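Local coordinates for ESX-5 secretion system protein EccC5 (Mycobacterium tuberculosis, PDB 6J18) that is a membrane component of the ESX-5 type VII secretion system, which exports EsxN and a number of PE_PGRS and PPE proteins, and probably powers it by ATP hydrolysis, at residues D64-A75 with D82-E92. Numbering follows the deposited sequence.
Sequences DTRQGVGAGGIA and DLAPVYLNFAE
Y87 carries its CG anti to the carbonyl carbon (chi1 -56°) and D64 swings its carboxylate opposite the backbone N (chi1 -174°), torsions that bring phenol and carboxylate together: Y87 OH donates to D64 OD2 at 2.7 Å. The bond ties the start of the glycine-rich loop between helix 54-61 and strand 75-79 to strand 85-87. In this C-terminal, third FtsK/SpoIIIE-type ATPase domain, strand 75-79 pairs antiparallel with strand 85-87; A75 and Y87 form a non-hydrogen-bonded pair. D64 OD1 accepts from R66 N, which defines an Asx turn, and R66 grips the carboxylate side-on, with NE to OD1 and NH2 to OD2. R66 NH2 and Y87 OH reach OD2 from opposite faces of the carboxylate plane, the tyrosine on its anti side.

R66 NH2 also crosses over, donating to P85 O at 2.8 Å within the guanidinium plane. A84 CB lies over one guanidinium face, 3.5 Å from R66 NH1, while two waters accept from NH1 at the edge, one of them donating to D82 OD2; the direct salt bridge, R66 NH1 to D82 OD2, is long at 3.8 Å.

The type II turn G70-G73 lays A71 CA over one face of the Y87 ring, 3.7 Å from its centroid and 12° off the normal, a CH-pi contact, and A75 CB reaches Y87 CE1 at 3.6 Å. A61 of helix 54-61 also touches Y87. I74 CD1 meets L88 CD1, next to helix 106-120, and L88 N bonds to I74 O at 3.0 Å. One further water accepts from G72 N and donates to Y87 OH.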
loop_
_atom_site.group_PDB
_atom_site.type_symbol
_atom_site.label_atom_id
_atom_site.label_comp_id
_atom_site.label_asym_id
_atom_site.label_seq_id
_atom_site.Cartn_x
_atom_site.Cartn_y
_atom_site.Cartn_z
ATOM N N ASP A 64 9.469 -4.464 -19.836
ATOM C CA ASP A 64 8.893 -3.124 -19.833
ATOM C C ASP A 64 9.937 -2.077 -19.448
ATOM O O ASP A 64 10.437 -2.069 -18.323
ATOM C CB ASP A 64 7.704 -3.074 -18.870
ATOM C CG ASP A 64 6.959 -1.753 -18.918
ATOM O OD1 ASP A 64 7.237 -0.929 -19.813
ATOM O OD2 ASP A 64 6.085 -1.542 -18.049
ATOM N N THR A 65 10.262 -1.194 -20.388
ATOM C CA THR A 65 11.224 -0.128 -20.130
ATOM C C THR A 65 10.605 1.251 -20.330
ATOM O O THR A 65 11.322 2.239 -20.489
ATOM C CB THR A 65 12.466 -0.249 -21.036
ATOM O OG1 THR A 65 12.054 -0.439 -22.396
ATOM C CG2 THR A 65 13.327 -1.429 -20.605
ATOM N N ARG A 66 9.275 1.312 -20.321
ATOM C CA ARG A 66 8.562 2.581 -20.446
ATOM C C ARG A 66 8.988 3.569 -19.368
ATOM O O ARG A 66 9.383 3.172 -18.270
ATOM C CB ARG A 66 7.051 2.367 -20.365
ATOM C CG ARG A 66 6.421 1.739 -21.591
ATOM C CD ARG A 66 4.955 1.453 -21.321
ATOM N NE ARG A 66 4.792 0.614 -20.137
ATOM C CZ ARG A 66 3.671 0.521 -19.430
ATOM N NH1 ARG A 66 2.601 1.221 -19.782
ATOM N NH2 ARG A 66 3.621 -0.272 -18.368
ATOM N N GLN A 67 8.894 4.855 -19.686
ATOM C CA GLN A 67 9.256 5.897 -18.738
ATOM C C GLN A 67 8.033 6.429 -17.998
ATOM O O GLN A 67 6.915 6.383 -18.511
ATOM C CB GLN A 67 9.976 7.045 -19.451
ATOM C CG GLN A 67 9.077 7.974 -20.265
ATOM C CD GLN A 67 8.748 7.437 -21.647
ATOM O OE1 GLN A 67 8.894 6.244 -21.918
ATOM N NE2 GLN A 67 8.301 8.321 -22.533
ATOM N N GLY A 68 8.257 6.918 -16.782
ATOM C CA GLY A 68 7.238 7.628 -16.028
ATOM C C GLY A 68 6.034 6.835 -15.562
ATOM O O GLY A 68 4.993 7.418 -15.264
ATOM N N VAL A 69 6.163 5.515 -15.488
ATOM C CA VAL A 69 5.054 4.681 -15.031
ATOM C C VAL A 69 5.446 3.838 -13.819
ATOM O O VAL A 69 4.641 3.063 -13.303
ATOM C CB VAL A 69 4.545 3.752 -16.152
ATOM C CG1 VAL A 69 3.966 4.573 -17.300
ATOM C CG2 VAL A 69 5.662 2.846 -16.643
ATOM N N GLY A 70 6.684 4.004 -13.363
ATOM C CA GLY A 70 7.177 3.262 -12.218
ATOM C C GLY A 70 7.694 1.886 -12.592
ATOM O O GLY A 70 7.729 0.984 -11.756
ATOM N N ALA A 71 8.093 1.729 -13.851
ATOM C CA ALA A 71 8.643 0.465 -14.334
ATOM C C ALA A 71 9.868 0.064 -13.517
ATOM O O ALA A 71 10.640 0.918 -13.081
ATOM C CB ALA A 71 8.996 0.565 -15.811
ATOM N N GLY A 72 10.034 -1.237 -13.306
ATOM C CA GLY A 72 11.101 -1.736 -12.459
ATOM C C GLY A 72 10.648 -1.840 -11.016
ATOM O O GLY A 72 11.377 -2.338 -10.157
ATOM N N GLY A 73 9.435 -1.367 -10.749
ATOM C CA GLY A 73 8.877 -1.402 -9.410
ATOM C C GLY A 73 7.797 -2.453 -9.240
ATOM O O GLY A 73 7.709 -3.402 -10.020
ATOM N N ILE A 74 6.974 -2.278 -8.211
ATOM C CA ILE A 74 5.917 -3.231 -7.883
ATOM C C ILE A 74 4.851 -3.299 -8.976
ATOM O O ILE A 74 4.114 -2.341 -9.190
ATOM C CB ILE A 74 5.253 -2.871 -6.535
ATOM C CG1 ILE A 74 6.256 -3.046 -5.391
ATOM C CG2 ILE A 74 4.011 -3.717 -6.297
ATOM C CD1 ILE A 74 5.720 -2.645 -4.032
ATOM N N ALA A 75 4.784 -4.436 -9.665
ATOM C CA ALA A 75 3.821 -4.636 -10.746
ATOM C C ALA A 75 2.604 -5.404 -10.243
ATOM O O ALA A 75 2.699 -6.589 -9.920
ATOM C CB ALA A 75 4.471 -5.373 -11.908
ATOM N N ASP A 82 -3.774 -0.259 -22.735
ATOM C CA ASP A 82 -2.747 -0.889 -23.562
ATOM C C ASP A 82 -2.386 -2.310 -23.128
ATOM O O ASP A 82 -1.490 -2.926 -23.707
ATOM C CB ASP A 82 -1.485 -0.022 -23.559
ATOM C CG ASP A 82 -1.118 0.466 -22.169
ATOM O OD1 ASP A 82 -1.531 -0.179 -21.181
ATOM O OD2 ASP A 82 -0.417 1.495 -22.062
ATOM N N LEU A 83 -3.076 -2.814 -22.106
ATOM C CA LEU A 83 -2.822 -4.145 -21.544
ATOM C C LEU A 83 -1.393 -4.275 -21.005
ATOM O O LEU A 83 -0.882 -5.382 -20.834
ATOM C CB LEU A 83 -3.101 -5.235 -22.587
ATOM C CG LEU A 83 -4.530 -5.291 -23.138
ATOM C CD1 LEU A 83 -4.655 -6.366 -24.210
ATOM C CD2 LEU A 83 -5.541 -5.524 -22.023
ATOM N N ALA A 84 -0.767 -3.135 -20.726
ATOM C CA ALA A 84 0.589 -3.089 -20.190
ATOM C C ALA A 84 0.557 -3.021 -18.660
ATOM O O ALA A 84 -0.465 -2.650 -18.083
ATOM C CB ALA A 84 1.343 -1.894 -20.774
ATOM N N PRO A 85 1.669 -3.392 -17.997
ATOM C CA PRO A 85 1.717 -3.378 -16.528
ATOM C C PRO A 85 1.400 -2.027 -15.889
ATOM O O PRO A 85 1.702 -0.972 -16.450
ATOM C CB PRO A 85 3.167 -3.771 -16.226
ATOM C CG PRO A 85 3.577 -4.587 -17.381
ATOM C CD PRO A 85 2.886 -3.992 -18.573
ATOM N N VAL A 86 0.783 -2.081 -14.713
ATOM C CA VAL A 86 0.571 -0.904 -13.881
ATOM C C VAL A 86 1.392 -1.076 -12.608
ATOM O O VAL A 86 1.389 -2.148 -12.006
ATOM C CB VAL A 86 -0.919 -0.706 -13.533
ATOM C CG1 VAL A 86 -1.095 0.446 -12.552
ATOM C CG2 VAL A 86 -1.731 -0.470 -14.800
ATOM N N TYR A 87 2.107 -0.029 -12.207
ATOM C CA TYR A 87 3.013 -0.135 -11.071
ATOM C C TYR A 87 2.633 0.772 -9.908
ATOM O O TYR A 87 1.814 1.680 -10.046
ATOM C CB TYR A 87 4.447 0.195 -11.499
ATOM C CG TYR A 87 4.977 -0.645 -12.637
ATOM C CD1 TYR A 87 5.654 -1.832 -12.393
ATOM C CD2 TYR A 87 4.813 -0.243 -13.957
ATOM C CE1 TYR A 87 6.145 -2.601 -13.431
ATOM C CE2 TYR A 87 5.301 -1.006 -15.002
ATOM C CZ TYR A 87 5.965 -2.184 -14.732
ATOM O OH TYR A 87 6.454 -2.947 -15.767
ATOM N N LEU A 88 3.238 0.511 -8.756
ATOM C CA LEU A 88 3.270 1.490 -7.683
ATOM C C LEU A 88 4.386 2.474 -8.007
ATOM O O LEU A 88 5.561 2.194 -7.768
ATOM C CB LEU A 88 3.496 0.828 -6.323
ATOM C CG LEU A 88 2.319 0.045 -5.736
ATOM C CD1 LEU A 88 2.663 -0.485 -4.352
ATOM C CD2 LEU A 88 1.072 0.915 -5.686
ATOM N N ASN A 89 4.015 3.614 -8.578
ATOM C CA ASN A 89 4.990 4.599 -9.023
ATOM C C ASN A 89 5.429 5.492 -7.866
ATOM O O ASN A 89 4.872 6.568 -7.653
ATOM C CB ASN A 89 4.408 5.444 -10.161
ATOM C CG ASN A 89 5.460 6.273 -10.872
ATOM O OD1 ASN A 89 6.593 6.396 -10.408
ATOM N ND2 ASN A 89 5.084 6.854 -12.005
ATOM N N PHE A 90 6.440 5.041 -7.132
ATOM C CA PHE A 90 6.883 5.729 -5.923
ATOM C C PHE A 90 7.520 7.087 -6.218
ATOM O O PHE A 90 7.673 7.914 -5.319
ATOM C CB PHE A 90 7.859 4.845 -5.147
ATOM C CG PHE A 90 7.207 3.654 -4.503
ATOM C CD1 PHE A 90 5.868 3.693 -4.147
ATOM C CD2 PHE A 90 7.927 2.495 -4.260
ATOM C CE1 PHE A 90 5.258 2.601 -3.556
ATOM C CE2 PHE A 90 7.322 1.398 -3.668
ATOM C CZ PHE A 90 5.987 1.453 -3.316
ATOM N N ALA A 91 7.887 7.318 -7.476
ATOM C CA ALA A 91 8.401 8.621 -7.887
ATOM C C ALA A 91 7.279 9.656 -7.847
ATOM O O ALA A 91 7.511 10.832 -7.571
ATOM C CB ALA A 91 9.013 8.545 -9.276
ATOM N N GLU A 92 6.060 9.201 -8.126
ATOM C CA GLU A 92 4.874 10.052 -8.085
ATOM C C GLU A 92 4.274 10.113 -6.683
ATOM O O GLU A 92 4.040 11.197 -6.145
ATOM C CB GLU A 92 3.812 9.555 -9.071
ATOM C CG GLU A 92 3.902 10.180 -10.451
ATOM C CD GLU A 92 2.755 9.764 -11.361
ATOM O OE1 GLU A 92 1.787 9.138 -10.870
ATOM O OE2 GLU A 92 2.818 10.072 -12.571
HETATM O O HOH W 1 0.168 0.649 -18.587
HETATM O O HOH W 2 1.971 2.696 -22.164
HETATM O O HOH W 3 2.051 2.524 -13.610
HETATM O O HOH W 4 8.206 2.414 -9.005
HETATM O O HOH W 5 8.958 -3.397 -14.774
HETATM O O HOH W 6 7.166 0.070 -6.810
#